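Local atomic coordinates of putative esterase MT1895 (Mycobacterium tuberculosis, PDB entry 3S4K), a protein that probably hydrolyses acyl-CoA thioesters as a hotdog-fold thioesterase of the PaaI family, with 1,4-dihydroxy-2-naphthoyl-CoA a possible substrate. Residues L119-D124 and V130-V135; G57-M62 and T91-S96. All coordinates share one frame; numbering follows the deposited sequence. Where two conformers were deposited one is given.

Interaction 1: residues L119-D124 and V130-V135; sequences LVTITD and VARGQV
V120 and G133 form a hydrogen-bonded antiparallel pair, V120 N reaching G133 O at 2.8 Å and G133 N returning to V120 O, in the hairpin of strands 115-123 and 129-140. At I122 and A131 the pattern changes. I122 N still bonds to A131 O, but I122 O takes V130 N at 2.9 Å and, weakly, A131 N at 3.5 Å. Two residues thus stand opposite one, a classic beta bulge.

Among the apolar contacts, I122 CG2 meets V130 CG2 at 3.6 Å, the two side chains crossing at about a right angle.

L119, T121 and R132 occupy the other face. The R132 chain leaves with CG anti to the backbone N (chi1 178°) and runs extended to NE, bringing its guanidinium against L119. L119 CD1 lies over the centre of that plane, 3.4 Å from R132 CZ, while CD2 touches NH2. A water bridges T121 OG1, at 2.7 Å, and R132 NE, at 3.2 Å.

The chemistry is two-sided: the face bearing I122 turns apolar side chains to helix 56-75, whereas on the other a water joins R132 NE to a threonine hydroxyl while a leucine methyl covers one guanidinium face.

Interaction 2: residues G57-M62 and T91-S96; sequences GVYCAM and TDFVRS. With EDO (1,2-ethanediol), chain D; EDO (1,2-ethanediol), chain H.
Y59 and C60 meet T91 and F93 in a buried, largely apolar contact without direct hydrogen bonds, where the central helix of the hotdog fold lies against the end of strand 83-93. The axes of helix 57-62 and strand 91-93 run at 141° to each other and approach to 9.1 Å, a spacing bridged by side chains.

The sulfur of C60 is the meeting point. With SG anti to the carbonyl carbon (chi1 -65°), it lies at the rim of the F93 ring, 3.8 Å from F93 CZ. The line to the ring centroid is 75° off the normal, an edge-on sulfur-aromatic contact. From another direction T91 CB comes to 4.0 Å from C60 SG. The hydroxyl of T91 bonds to N89 OD1, and N89 ND2 holds C60 O, so the amide of N89, on the same strand, holds the T91 hydroxyl through OD1 and reaches the helix through ND2.

Y59 CD2 meets F93 CD1 at 4.3 Å, with the rings oblique to one another rather than stacked. Farther out, a water in the plane of the Y59 ring sits 2.7 Å from Y59 OH and donates to R95 O. Two ethanediols, probably from the crystallisation liquor, lie by the strand end and the following loop: O1 of the chain D molecule donates to F93 O at 2.7 Å, and S96 OG donates to O2 of the chain H molecule at 2.9 Å.

Y59 also packs on I122, V130 and A131 of strands 115-123 and 129-140. T91 and D92 pair antiparallel with a strand of the second subunit, carrying the sheet across the dimer interface; there C60 packs on C60 of that subunit and F93 on its E64, so the junction of helix and strand borders the interface.

In the fold
After helix 20-25 and strands 28-33 and 36-43, the chain enters helix 56-75, then returns along strand 83-93, where 91-96 comes back on 57-62 and interaction 2 closes a loop of 28 residues. Interaction 1 follows in series, neither nested nor crossed: 119-124 turns through five residues into 130-135. In space the two adjoin, their centres about 7 Å apart. Strand 129-140 lies beside strand 83-93, with probable hydrogen bonds from D92 N to R132 O and from V94 N to V130 O. The two contacts also meet through side chains of I122 and Y59. Together they tie the hairpin 115-123/129-140, strand 83-93 and helix 56-75 to one another.

Interaction 1: residues L119-D124 and V130-V135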
# COMPACT_ATOMS: atom_id res chain seq x y z
N LEU A 119 -1.69 12.60 7.41
CA LEU A 119 -2.86 11.72 7.54
C LEU A 119 -3.70 11.81 6.26
O LEU A 119 -4.02 12.91 5.79
CB LEU A 119 -3.73 12.17 8.71
CG LEU A 119 -5.12 11.55 8.78
CD1 LEU A 119 -4.99 10.07 9.06
CD2 LEU A 119 -5.94 12.23 9.89
N VAL A 120 -4.08 10.66 5.72
CA VAL A 120 -4.95 10.60 4.56
C VAL A 120 -6.14 9.73 4.90
O VAL A 120 -5.98 8.59 5.38
CB VAL A 120 -4.22 10.01 3.34
CG1 VAL A 120 -5.14 10.02 2.10
CG2 VAL A 120 -2.89 10.75 3.09
N THR A 121 -7.34 10.26 4.64
CA THR A 121 -8.60 9.57 4.92
C THR A 121 -9.31 9.36 3.59
O THR A 121 -9.53 10.32 2.83
CB THR A 121 -9.50 10.36 5.90
OG1 THR A 121 -8.74 10.71 7.07
CG2 THR A 121 -10.78 9.56 6.31
N ILE A 122 -9.72 8.12 3.34
CA ILE A 122 -10.42 7.75 2.11
C ILE A 122 -11.88 7.45 2.42
O ILE A 122 -12.18 6.63 3.28
CB ILE A 122 -9.81 6.50 1.46
CG1 ILE A 122 -8.29 6.62 1.40
CG2 ILE A 122 -10.39 6.31 0.09
CD1 ILE A 122 -7.66 5.78 0.30
N THR A 123 -12.78 8.16 1.74
CA THR A 123 -14.23 7.97 1.88
C THR A 123 -14.89 7.49 0.58
O THR A 123 -14.38 7.70 -0.52
CB THR A 123 -14.92 9.28 2.34
OG1 THR A 123 -14.48 10.39 1.53
CG2 THR A 123 -14.62 9.55 3.83
N ASP A 124 -16.06 6.86 0.71
CA ASP A 124 -16.83 6.40 -0.45
C ASP A 124 -17.97 7.39 -0.74
O ASP A 124 -18.06 8.46 -0.12
CB ASP A 124 -17.34 4.97 -0.24
CG ASP A 124 -18.45 4.85 0.84
OD1 ASP A 124 -18.97 5.86 1.38
OD2 ASP A 124 -18.83 3.69 1.16
N VAL A 130 -13.51 4.28 4.24
CA VAL A 130 -13.10 2.96 3.77
C VAL A 130 -11.67 2.59 4.17
O VAL A 130 -11.40 1.40 4.41
CB VAL A 130 -13.33 2.76 2.22
CG1 VAL A 130 -14.81 2.81 1.88
CG2 VAL A 130 -12.56 3.76 1.40
N ALA A 131 -10.79 3.58 4.27
CA ALA A 131 -9.40 3.38 4.72
C ALA A 131 -8.86 4.70 5.25
O ALA A 131 -9.34 5.78 4.85
CB ALA A 131 -8.52 2.83 3.58
N ARG A 132 -7.86 4.64 6.13
CA ARG A 132 -7.25 5.84 6.73
C ARG A 132 -5.83 5.46 7.04
O ARG A 132 -5.58 4.36 7.52
CB ARG A 132 -8.01 6.22 8.01
CG ARG A 132 -7.51 7.43 8.82
CD ARG A 132 -8.24 7.47 10.18
NE ARG A 132 -8.01 8.70 10.93
CZ ARG A 132 -6.93 8.94 11.66
NH1 ARG A 132 -5.96 8.03 11.75
NH2 ARG A 132 -6.80 10.09 12.31
N GLY A 133 -4.88 6.34 6.75
CA GLY A 133 -3.47 5.98 6.90
C GLY A 133 -2.59 7.18 7.19
O GLY A 133 -2.99 8.33 6.92
N GLN A 134 -1.40 6.91 7.70
CA GLN A 134 -0.41 7.95 7.95
C GLN A 134 0.85 7.60 7.24
O GLN A 134 1.27 6.45 7.29
CB GLN A 134 -0.15 8.10 9.43
CG GLN A 134 -1.43 8.48 10.09
CD GLN A 134 -1.35 8.67 11.56
OE1 GLN A 134 -0.29 8.53 12.18
NE2 GLN A 134 -2.49 8.99 12.14
N VAL A 135 1.44 8.60 6.59
CA VAL A 135 2.66 8.44 5.84
C VAL A 135 3.75 9.32 6.43
O VAL A 135 3.55 10.53 6.59
CB VAL A 135 2.42 8.79 4.36
CG1 VAL A 135 3.70 8.58 3.54
CG2 VAL A 135 1.26 7.97 3.81
O HOH W 1 -9.83 10.98 9.55

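Interaction 2: residues G57-M62 and T91-S96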
# COMPACT_ATOMS: atom_id res chain seq x y z
N GLY A 57 -4.14 -2.86 -1.02
CA GLY A 57 -3.02 -2.19 -1.69
C GLY A 57 -3.38 -0.94 -2.45
O GLY A 57 -2.56 -0.03 -2.57
N VAL A 58 -4.59 -0.90 -3.03
CA VAL A 58 -5.07 0.28 -3.77
C VAL A 58 -5.16 1.48 -2.85
O VAL A 58 -4.67 2.57 -3.17
CB VAL A 58 -6.44 -0.01 -4.41
CG1 VAL A 58 -7.13 1.26 -4.95
CG2 VAL A 58 -6.29 -1.08 -5.49
N TYR A 59 -5.77 1.27 -1.69
CA TYR A 59 -5.86 2.31 -0.66
C TYR A 59 -4.49 2.70 -0.12
O TYR A 59 -4.21 3.88 0.02
CB TYR A 59 -6.75 1.88 0.51
CG TYR A 59 -8.20 1.63 0.13
CD1 TYR A 59 -8.91 2.55 -0.63
CD2 TYR A 59 -8.87 0.51 0.58
CE1 TYR A 59 -10.24 2.33 -0.97
CE2 TYR A 59 -10.20 0.27 0.25
CZ TYR A 59 -10.88 1.18 -0.51
OH TYR A 59 -12.20 0.95 -0.82
N CYS A 60 -3.67 1.72 0.23
CA CYS A 60 -2.27 2.02 0.56
C CYS A 60 -1.60 2.95 -0.44
O CYS A 60 -0.95 3.92 -0.08
CB CYS A 60 -1.48 0.75 0.68
SG CYS A 60 -1.97 -0.32 2.03
N ALA A 61 -1.78 2.65 -1.72
CA ALA A 61 -1.13 3.41 -2.78
C ALA A 61 -1.68 4.82 -2.92
O ALA A 61 -0.95 5.80 -3.09
CB ALA A 61 -1.27 2.63 -4.12
N MET A 62 -3.00 4.92 -2.84
CA MET A 62 -3.71 6.20 -2.84
C MET A 62 -3.20 7.10 -1.73
O MET A 62 -2.87 8.28 -1.93
CB MET A 62 -5.21 6.00 -2.60
CG MET A 62 -6.07 5.75 -3.81
SD MET A 62 -7.81 5.97 -3.34
CE MET A 62 -8.00 7.75 -3.26
N THR A 91 -1.57 2.00 7.19
CA THR A 91 -2.94 2.14 6.71
C THR A 91 -3.86 1.19 7.43
O THR A 91 -3.56 -0.01 7.57
CB THR A 91 -3.03 1.84 5.20
OG1 THR A 91 -2.30 2.84 4.51
CG2 THR A 91 -4.48 1.87 4.79
N ASP A 92 -4.98 1.72 7.89
CA ASP A 92 -6.03 0.91 8.51
C ASP A 92 -7.16 0.81 7.50
O ASP A 92 -7.55 1.80 6.88
CB ASP A 92 -6.54 1.57 9.80
CG ASP A 92 -5.49 1.61 10.87
OD1 ASP A 92 -5.10 0.52 11.40
OD2 ASP A 92 -5.04 2.72 11.19
N PHE A 93 -7.64 -0.42 7.33
CA PHE A 93 -8.75 -0.71 6.45
C PHE A 93 -10.01 -0.77 7.28
O PHE A 93 -10.07 -1.46 8.30
CB PHE A 93 -8.50 -2.05 5.77
CG PHE A 93 -7.18 -2.13 5.06
CD1 PHE A 93 -6.88 -1.27 4.00
CD2 PHE A 93 -6.23 -3.05 5.45
CE1 PHE A 93 -5.68 -1.35 3.34
CE2 PHE A 93 -5.02 -3.14 4.78
CZ PHE A 93 -4.73 -2.26 3.73
N VAL A 94 -11.05 -0.07 6.83
CA VAL A 94 -12.24 0.11 7.63
C VAL A 94 -13.48 -0.57 7.06
O VAL A 94 -14.21 -1.19 7.81
CB VAL A 94 -12.51 1.63 7.84
CG1 VAL A 94 -13.73 1.87 8.74
CG2 VAL A 94 -11.28 2.31 8.44
N ARG A 95 -13.70 -0.48 5.74
CA ARG A 95 -14.94 -0.97 5.12
C ARG A 95 -14.65 -1.46 3.72
O ARG A 95 -13.88 -0.85 2.98
CB ARG A 95 -16.00 0.14 5.06
CG ARG A 95 -17.37 -0.32 4.52
CD ARG A 95 -18.43 0.78 4.60
NE ARG A 95 -18.89 1.01 5.96
CZ ARG A 95 -19.73 0.21 6.61
NH1 ARG A 95 -20.19 -0.88 6.03
NH2 ARG A 95 -20.10 0.51 7.85
N SER A 96 -15.28 -2.58 3.37
CA SER A 96 -15.15 -3.23 2.07
C SER A 96 -16.26 -2.79 1.10
O SER A 96 -17.45 -2.95 1.38
CB SER A 96 -15.21 -4.76 2.22
OG SER A 96 -14.10 -5.24 2.95
C1 EDO D . -10.81 -0.55 11.39
O1 EDO D . -9.49 -0.75 10.87
C2 EDO D . -11.59 -1.86 11.40
O2 EDO D . -10.98 -2.79 12.31
C1 EDO H . -8.80 -5.34 3.39
O1 EDO H . -8.65 -6.73 3.03
C2 EDO H . -9.85 -4.66 2.51
O2 EDO H . -11.17 -5.18 2.74
O HOH W 2 -13.11 -1.28 0.36